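Local coordinates for secreted protein (Streptomyces lividans TK24, PDB 5LXZ), which is a copper metalloradical protein of the AA5 (galactose oxidase-like) family and probably acts as an oxidase, at residues 313-327 with 339-352. The protein carries 1 engineered substitution. Sequence-based numbering, arbitrary orientation.
With ACT (acetate ion), chain E.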
ATOM      1  N   GLY A 313       4.201  -8.342   7.491  1.00  5.75           N
ATOM      2  CA  GLY A 313       3.751  -7.649   8.684  1.00  5.83           C
ATOM      3  C   GLY A 313       3.408  -6.185   8.455  1.00  5.64           C
ATOM      4  O   GLY A 313       2.671  -5.601   9.255  1.00  5.68           O
ATOM      5  N   ALA A 314       3.890  -5.590   7.371  1.00  5.63           N
ATOM      6  CA  ALA A 314       3.595  -4.181   7.079  1.00  5.54           C
ATOM      7  C   ALA A 314       2.144  -4.047   6.687  1.00  5.48           C
ATOM      8  O   ALA A 314       1.598  -4.933   6.001  1.00  5.78           O
ATOM      9  CB  ALA A 314       4.487  -3.654   5.960  1.00  5.38           C
ATOM     10  N   ASN A 315       1.500  -2.988   7.147  1.00  5.64           N
ATOM     11  CA  ASN A 315       0.060  -2.817   6.930  1.00  5.60           C
ATOM     12  C   ASN A 315      -0.325  -1.390   7.251  1.00  5.98           C
ATOM     13  O   ASN A 315       0.467  -0.675   7.812  1.00  6.23           O
ATOM     14  CB  ASN A 315      -0.747  -3.767   7.846  1.00  5.95           C
ATOM     15  CG  ASN A 315      -0.647  -3.405   9.315  1.00  6.53           C
ATOM     16  OD1 ASN A 315      -1.467  -2.672   9.821  1.00  6.17           O
ATOM     17  ND2 ASN A 315       0.409  -3.859   9.984  1.00  6.45           N
ATOM     18  N   ALA A 316      -1.520  -0.997   6.866  1.00  6.25           N
ATOM     19  CA  ALA A 316      -2.013   0.377   7.056  1.00  6.75           C
ATOM     20  C   ALA A 316      -2.911   0.514   8.274  1.00  7.99           C
ATOM     21  O   ALA A 316      -3.456   1.603   8.519  1.00  9.64           O
ATOM     22  CB  ALA A 316      -2.716   0.877   5.801  1.00  7.06           C
ATOM     23  N   GLY A 317      -3.035  -0.546   9.051  1.00  7.49           N
ATOM     24  CA  GLY A 317      -3.760  -0.534  10.310  1.00  7.66           C
ATOM     25  C   GLY A 317      -5.192  -1.015  10.232  1.00  7.75           C
ATOM     26  O   GLY A 317      -5.612  -1.631   9.249  1.00  7.79           O
ATOM     27  N   TYR A 318      -5.933  -0.761  11.310  1.00  7.66           N
ATOM     28  CA  TYR A 318      -7.283  -1.271  11.553  1.00  8.25           C
ATOM     29  C   TYR A 318      -7.288  -2.729  11.970  1.00  7.90           C
ATOM     30  O   TYR A 318      -6.326  -3.472  11.746  1.00  8.23           O
ATOM     31  CB  TYR A 318      -8.263  -1.014  10.404  1.00  9.07           C
ATOM     32  CG  TYR A 318      -8.468   0.448  10.127  1.00 10.70           C
ATOM     33  CD1 TYR A 318      -9.342   1.185  10.913  1.00 11.80           C
ATOM     34  CD2 TYR A 318      -7.796   1.102   9.100  1.00 12.64           C
ATOM     35  CE1 TYR A 318      -9.537   2.532  10.695  1.00 13.40           C
ATOM     36  CE2 TYR A 318      -8.001   2.451   8.858  1.00 13.73           C
ATOM     37  CZ  TYR A 318      -8.856   3.159   9.696  1.00 15.04           C
ATOM     38  OH  TYR A 318      -9.066   4.527   9.480  1.00 19.54           O
ATOM     39  N   GLY A 319      -8.384  -3.143  12.565  1.00  8.06           N
ATOM     40  CA  GLY A 319      -8.481  -4.440  13.164  1.00  8.19           C
ATOM     41  C   GLY A 319      -7.751  -4.546  14.469  1.00  8.29           C
ATOM     42  O   GLY A 319      -7.077  -3.603  14.929  1.00  7.50           O
ATOM     43  N   PRO A 320      -7.813  -5.709  15.064  1.00  8.72           N
ATOM     44  CA  PRO A 320      -7.219  -5.896  16.401  1.00 10.07           C
ATOM     45  C   PRO A 320      -5.704  -5.965  16.368  1.00 11.16           C
ATOM     46  O   PRO A 320      -5.107  -6.208  15.294  1.00 11.54           O
ATOM     47  CB  PRO A 320      -7.792  -7.210  16.845  1.00 10.43           C
ATOM     48  CG  PRO A 320      -8.111  -7.917  15.614  1.00 11.24           C
ATOM     49  CD  PRO A 320      -8.498  -6.911  14.576  1.00  9.60           C
ATOM     50  N   ASP A 321      -5.091  -5.828  17.528  1.00 11.89           N
ATOM     51  CA  ASP A 321      -3.636  -5.875  17.615  1.00 13.27           C
ATOM     52  C   ASP A 321      -3.074  -7.271  17.734  1.00 13.68           C
ATOM     53  O   ASP A 321      -1.853  -7.424  17.814  1.00 15.10           O
ATOM     54  CB  ASP A 321      -3.122  -4.997  18.753  1.00 15.43           C
ATOM     55  CG  ASP A 321      -3.564  -5.461  20.093  1.00 15.74           C
ATOM     56  OD1 ASP A 321      -4.163  -6.557  20.266  1.00 15.97           O
ATOM     57  OD2 ASP A 321      -3.386  -4.617  21.019  1.00 21.30           O
ATOM     58  N   ASP A 322      -3.905  -8.282  17.702  1.00 14.06           N
ATOM     59  CA  ASP A 322      -3.472  -9.649  18.033  1.00 16.40           C
ATOM     60  C   ASP A 322      -3.947 -10.717  17.059  1.00 14.12           C
ATOM     61  O   ASP A 322      -3.906 -11.908  17.348  1.00 14.19           O
ATOM     62  CB  ASP A 322      -3.911  -9.978  19.460  1.00 19.66           C
ATOM     63  CG  ASP A 322      -5.414 -10.082  19.628  1.00 23.41           C
ATOM     64  OD1 ASP A 322      -6.239  -9.719  18.751  1.00 22.09           O
ATOM     65  OD2 ASP A 322      -5.810 -10.546  20.721  1.00 30.73           O
ATOM     66  N   VAL A 323      -4.373 -10.268  15.879  1.00 12.20           N
ATOM     67  CA  VAL A 323      -4.736 -11.161  14.812  1.00 12.58           C
ATOM     68  C   VAL A 323      -4.091 -10.555  13.579  1.00 10.72           C
ATOM     69  O   VAL A 323      -4.343  -9.397  13.239  1.00 11.26           O
ATOM     70  CB  VAL A 323      -6.256 -11.230  14.574  1.00 13.56           C
ATOM     71  CG1 VAL A 323      -6.571 -12.143  13.418  1.00 14.40           C
ATOM     72  CG2 VAL A 323      -6.958 -11.675  15.860  1.00 14.93           C
ATOM     73  N   GLY A 324      -3.317 -11.356  12.866  1.00  9.53           N
ATOM     74  CA  GLY A 324      -2.775 -10.923  11.599  1.00  8.94           C
ATOM     75  C   GLY A 324      -1.704  -9.867  11.673  1.00  8.36           C
ATOM     76  O   GLY A 324      -1.529  -9.086  10.744  1.00  7.78           O
ATOM     77  N   ARG A 325      -1.021  -9.790  12.807  1.00  8.14           N
ATOM     78  CA  ARG A 325      -0.024  -8.807  13.014  1.00  8.59           C
ATOM     79  C   ARG A 325       1.369  -9.395  12.972  1.00  7.93           C
ATOM     80  O   ARG A 325       2.347  -8.651  13.064  1.00  9.10           O
ATOM     81  CB  ARG A 325      -0.251  -8.073  14.350  1.00  9.47           C
ATOM     82  CG  ARG A 325      -1.556  -7.362  14.387  1.00 11.12           C
ATOM     83  CD  ARG A 325      -1.464  -6.051  13.711  1.00 12.16           C
ATOM     84  NE  ARG A 325      -2.688  -5.275  13.902  1.00 13.18           N
ATOM     85  CZ  ARG A 325      -2.782  -3.974  13.639  1.00 12.97           C
ATOM     86  NH1 ARG A 325      -1.711  -3.297  13.314  1.00 10.69           N
ATOM     87  NH2 ARG A 325      -3.949  -3.346  13.808  1.00 12.67           N
ATOM     88  N   THR A 326       1.471 -10.714  12.900  1.00  7.80           N
ATOM     89  CA  THR A 326       2.822 -11.351  12.885  1.00  7.95           C
ATOM     90  C   THR A 326       3.196 -11.672  11.425  1.00  7.15           C
ATOM     91  O   THR A 326       2.376 -12.279  10.732  1.00  6.51           O
ATOM     92  CB  THR A 326       2.814 -12.650  13.678  1.00  9.07           C
ATOM     93  OG1 THR A 326       2.299 -12.379  15.009  1.00 10.28           O
ATOM     94  CG2 THR A 326       4.214 -13.168  13.852  1.00 10.02           C
ATOM     95  N   PRO A 327       4.410 -11.336  10.983  1.00  6.67           N
ATOM     96  CA  PRO A 327       4.849 -11.801   9.652  1.00  6.63           C
ATOM     97  C   PRO A 327       4.770 -13.303   9.533  1.00  6.58           C
ATOM     98  O   PRO A 327       4.917 -14.045  10.478  1.00  6.55           O
ATOM     99  CB  PRO A 327       6.307 -11.367   9.576  1.00  7.01           C
ATOM    100  CG  PRO A 327       6.468 -10.315  10.598  1.00  7.65           C
ATOM    101  CD  PRO A 327       5.503 -10.634  11.690  1.00  7.42           C
ATOM    102  N   LYS A 339       4.203 -18.501  11.174  1.00  8.85           N
ATOM    103  CA  LYS A 339       4.833 -17.230  11.558  1.00  9.30           C
ATOM    104  C   LYS A 339       6.312 -17.267  11.310  1.00  8.96           C
ATOM    105  O   LYS A 339       6.952 -18.330  11.464  1.00  9.65           O
ATOM    106  CB  LYS A 339       4.521 -16.963  13.019  1.00 10.50           C
ATOM    107  CG  LYS A 339       3.039 -16.680  13.192  1.00 12.12           C
ATOM    108  CD  LYS A 339       2.666 -16.536  14.663  1.00 15.03           C
ATOM    109  CE  LYS A 339       1.224 -16.083  14.843  1.00 17.79           C
ATOM    110  NZ  LYS A 339       0.275 -17.208  14.682  1.00 20.52           N
ATOM    111  N   VAL A 340       6.859 -16.129  10.932  1.00  8.07           N
ATOM    112  CA  VAL A 340       8.278 -15.927  10.706  1.00  9.08           C
ATOM    113  C   VAL A 340       8.776 -15.054  11.863  1.00  8.38           C
ATOM    114  O   VAL A 340       8.332 -13.919  12.015  1.00  9.84           O
ATOM    115  CB  VAL A 340       8.589 -15.305   9.321  1.00  9.55           C
ATOM    116  CG1 VAL A 340      10.055 -14.927   9.164  1.00  9.69           C
ATOM    117  CG2 VAL A 340       8.225 -16.297   8.209  1.00 10.50           C
ATOM    118  N   PRO A 341       9.716 -15.590  12.694  1.00  8.39           N
ATOM    119  CA  PRO A 341      10.233 -14.867  13.865  1.00  9.01           C
ATOM    120  C   PRO A 341      11.285 -13.815  13.527  1.00  9.16           C
ATOM    121  O   PRO A 341      11.757 -13.711  12.364  1.00  9.91           O
ATOM    122  CB  PRO A 341      10.867 -16.002  14.648  1.00  8.49           C
ATOM    123  CG  PRO A 341      11.411 -16.902  13.616  1.00  8.88           C
ATOM    124  CD  PRO A 341      10.381 -16.864  12.522  1.00  8.50           C
ATOM    125  N   GLY A 342      11.664 -13.053  14.542  1.00  9.23           N
ATOM    126  CA  GLY A 342      12.828 -12.214  14.467  1.00  8.65           C
ATOM    127  C   GLY A 342      12.634 -10.751  14.154  1.00  8.69           C
ATOM    128  O   GLY A 342      13.599 -10.012  14.165  1.00  9.17           O
ATOM    129  N   MET A 343      11.411 -10.346  13.823  1.00  8.14           N
ATOM    130  CA  MET A 343      11.139  -8.967  13.470  1.00  8.97           C
ATOM    131  C   MET A 343      11.420  -7.983  14.631  1.00  8.73           C
ATOM    132  O   MET A 343      10.721  -8.004  15.637  1.00  9.73           O
ATOM    133  CB  MET A 343       9.687  -8.800  13.012  1.00  9.76           C
ATOM    134  CG  MET A 343       9.296  -7.362  12.703  1.00 10.64           C
ATOM    135  SD  MET A 343      10.021  -6.655  11.227  1.00 10.51           S
ATOM    136  CE  MET A 343       9.068  -7.551   9.966  1.00  9.52           C
ATOM    137  N   SER A 344      12.403  -7.115  14.431  1.00  9.19           N
ATOM    138  CA  SER A 344      12.613  -5.986  15.332  1.00  8.96           C
ATOM    139  C   SER A 344      11.521  -4.987  15.176  1.00  8.42           C
ATOM    140  O   SER A 344      10.985  -4.828  14.072  1.00  7.89           O
ATOM    141  CB  SER A 344      13.921  -5.324  15.076  1.00  9.66           C
ATOM    142  OG  SER A 344      14.966  -6.194  15.466  1.00 11.66           O
ATOM    143  N   ASP A 345      11.157  -4.255  16.233  1.00  8.41           N
ATOM    144  CA  ASP A 345      10.109  -3.203  16.111  1.00  8.66           C
ATOM    145  C   ASP A 345       8.840  -3.819  15.539  1.00  7.97           C
ATOM    146  O   ASP A 345       8.215  -3.266  14.636  1.00  7.50           O
ATOM    147  CB  ASP A 345      10.585  -1.971  15.320  1.00  8.93           C
ATOM    148  CG  ASP A 345      11.684  -1.216  16.046  1.00  9.32           C
ATOM    149  OD1 ASP A 345      11.746  -1.394  17.289  1.00 11.22           O
ATOM    150  OD2 ASP A 345      12.377  -0.439  15.400  1.00 10.27           O
ATOM    151  N   ALA A 346       8.458  -4.989  16.073  1.00  7.94           N
ATOM    152  CA  ALA A 346       7.249  -5.661  15.620  1.00  8.11           C
ATOM    153  C   ALA A 346       5.991  -4.890  16.015  1.00  8.07           C
ATOM    154  O   ALA A 346       4.912  -5.102  15.454  1.00  8.21           O
ATOM    155  CB  ALA A 346       7.216  -7.066  16.146  1.00  8.85           C
ATOM    156  N   ASN A 347       6.148  -3.951  16.951  1.00  7.49           N
ATOM    157  CA  ASN A 347       5.142  -3.008  17.341  1.00  7.93           C
ATOM    158  C   ASN A 347       5.088  -1.736  16.496  1.00  7.46           C
ATOM    159  O   ASN A 347       4.331  -0.818  16.801  1.00  8.23           O
ATOM    160  CB  ASN A 347       5.334  -2.660  18.827  1.00  7.97           C
ATOM    161  CG  ASN A 347       6.684  -2.011  19.126  1.00  8.56           C
ATOM    162  OD1 ASN A 347       7.671  -2.202  18.436  1.00  8.79           O
ATOM    163  ND2 ASN A 347       6.701  -1.212  20.191  1.00  9.58           N
ATOM    164  N   MET A 348       5.911  -1.690  15.433  1.00  7.08           N
ATOM    165  CA  MET A 348       6.042  -0.516  14.537  1.00  7.21           C
ATOM    166  C   MET A 348       6.025  -0.989  13.108  1.00  6.79           C
ATOM    167  O   MET A 348       6.943  -0.668  12.345  1.00  7.04           O
ATOM    168  CB  MET A 348       7.301   0.282  14.820  1.00  7.98           C
ATOM    169  CG  MET A 348       7.395   0.671  16.272  1.00  8.23           C
ATOM    170  SD  MET A 348       8.837   1.755  16.501  1.00 10.18           S
ATOM    171  CE  MET A 348       9.318   1.378  18.171  1.00 10.96           C
ATOM    172  N   LEU A 349       4.994  -1.769  12.756  1.00  6.34           N
ATOM    173  CA  LEU A 349       4.857  -2.255  11.387  1.00  6.45           C
ATOM    174  C   LEU A 349       3.796  -1.513  10.597  1.00  6.01           C
ATOM    175  O   LEU A 349       3.814  -1.583   9.352  1.00  6.29           O
ATOM    176  CB  LEU A 349       4.524  -3.737  11.423  1.00  6.52           C
ATOM    177  CG  LEU A 349       5.695  -4.623  11.849  1.00  7.10           C
ATOM    178  CD1 LEU A 349       5.211  -6.067  12.075  1.00  7.23           C
ATOM    179  CD2 LEU A 349       6.763  -4.587  10.765  1.00  7.78           C
ATOM    180  N   GLU A 350       2.909  -0.765  11.239  1.00  5.89           N
ATOM    181  CA  GLU A 350       1.988   0.065  10.481  1.00  6.28           C
ATOM    182  C   GLU A 350       2.744   1.148   9.756  1.00  6.14           C
ATOM    183  O   GLU A 350       3.611   1.812  10.333  1.00  5.96           O
ATOM    184  CB  GLU A 350       0.950   0.711  11.404  1.00  6.80           C
ATOM    185  CG  GLU A 350      -0.064  -0.314  11.937  1.00  7.29           C
ATOM    186  CD  GLU A 350      -1.293   0.282  12.620  1.00  8.49           C
ATOM    187  OE1 GLU A 350      -1.522   1.520  12.528  1.00  9.13           O
ATOM    188  OE2 GLU A 350      -2.052  -0.515  13.237  1.00  9.46           O
ATOM    189  N   THR A 351       2.438   1.364   8.477  1.00  5.70           N
ATOM    190  CA  THR A 351       3.065   2.424   7.671  1.00  6.13           C
ATOM    191  C   THR A 351       4.535   2.138   7.317  1.00  5.83           C
ATOM    192  O   THR A 351       5.241   3.038   6.865  1.00  5.95           O
ATOM    193  CB  THR A 351       2.834   3.852   8.235  1.00  6.44           C
ATOM    194  OG1 THR A 351       3.749   4.162   9.316  1.00  6.81           O
ATOM    195  CG2 THR A 351       1.420   4.028   8.682  1.00  6.56           C
ATOM    196  N   ALA A 352       5.004   0.912   7.513  1.00  5.57           N
ATOM    197  CA  ALA A 352       6.287   0.471   7.026  1.00  5.80           C
ATOM    198  C   ALA A 352       6.211   0.139   5.541  1.00  5.64           C
ATOM    199  O   ALA A 352       5.131  -0.212   5.043  1.00  5.95           O
ATOM    200  CB  ALA A 352       6.717  -0.755   7.783  1.00  5.71           C
TER
HETATM  201  C   ACT E 704      -2.379 -14.481  14.859  1.00 42.49           C
HETATM  202  O   ACT E 704      -3.319 -14.472  14.051  1.00 47.28           O
HETATM  203  OXT ACT E 704      -1.371 -13.772  14.658  1.00 41.22           O
HETATM  204  CH3 ACT E 704      -2.485 -15.355  16.078  1.00 43.81           C
HETATM  205  O   HOH W   1       2.447  -0.347   5.574  1.00  7.42           O
HETATM  206  O   HOH W   2      -4.535  -0.086  13.769  1.00 16.61           O
HETATM  207  O   HOH W   3       3.471  -7.577  15.394  0.50  8.13           O
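Arg-325 bends at chi2 (-82°) and Glu-350 runs extended beyond CG, which brings the Glu-350 carboxylate to the edge of the Arg-325 guanidinium. NH1 of Arg-325 gives Glu-350 OE2 a salt bridge of 2.8 Å on the anti lone pair, and the two planes lie only 20° apart. Water 2 donates a second bond to OE2 and accepts one from Tyr-318 N. NE of Arg-325 bonds to Pro-320 O at 2.9 Å, so the guanidinium is held flat between its own loop and the other. With an alanine in place of Arg-325, Glu-350 OE2 is likely to lose its charged mate and the Pro-320 carbonyl its NE donor. The other oxygen, Glu-350 OE1, accepts from the backbone of Gly-374.

Both segments are loops of a kelch beta-propeller. Residues 313-327 join strands 309-311 and 328-330 of one four-stranded blade, and 339-352 lead from its outermost strand, 337-339, to the first strand of the next blade, 353-356. Asn-315 and Glu-350 form a single backbone bridge, in which Thr-351 N donates to Asn-315 O over 2.9 Å. The Asn-315 amide stands 79° from the Glu-350 carboxylate, with OD1 3.5 Å from Glu-350 CG. Its ND2 is tied in plane to Gly-313 O. Leu-349 CB rests 3.4 Å from that same Gly-313 O. At the far end, Val-340 N bonds to Pro-327 O at 2.9 Å, from above the carbonyl plane. There Met-343 sets CE 3.8 Å from Pro-327 CG, and Phe-395 of the next blade touches both side chains.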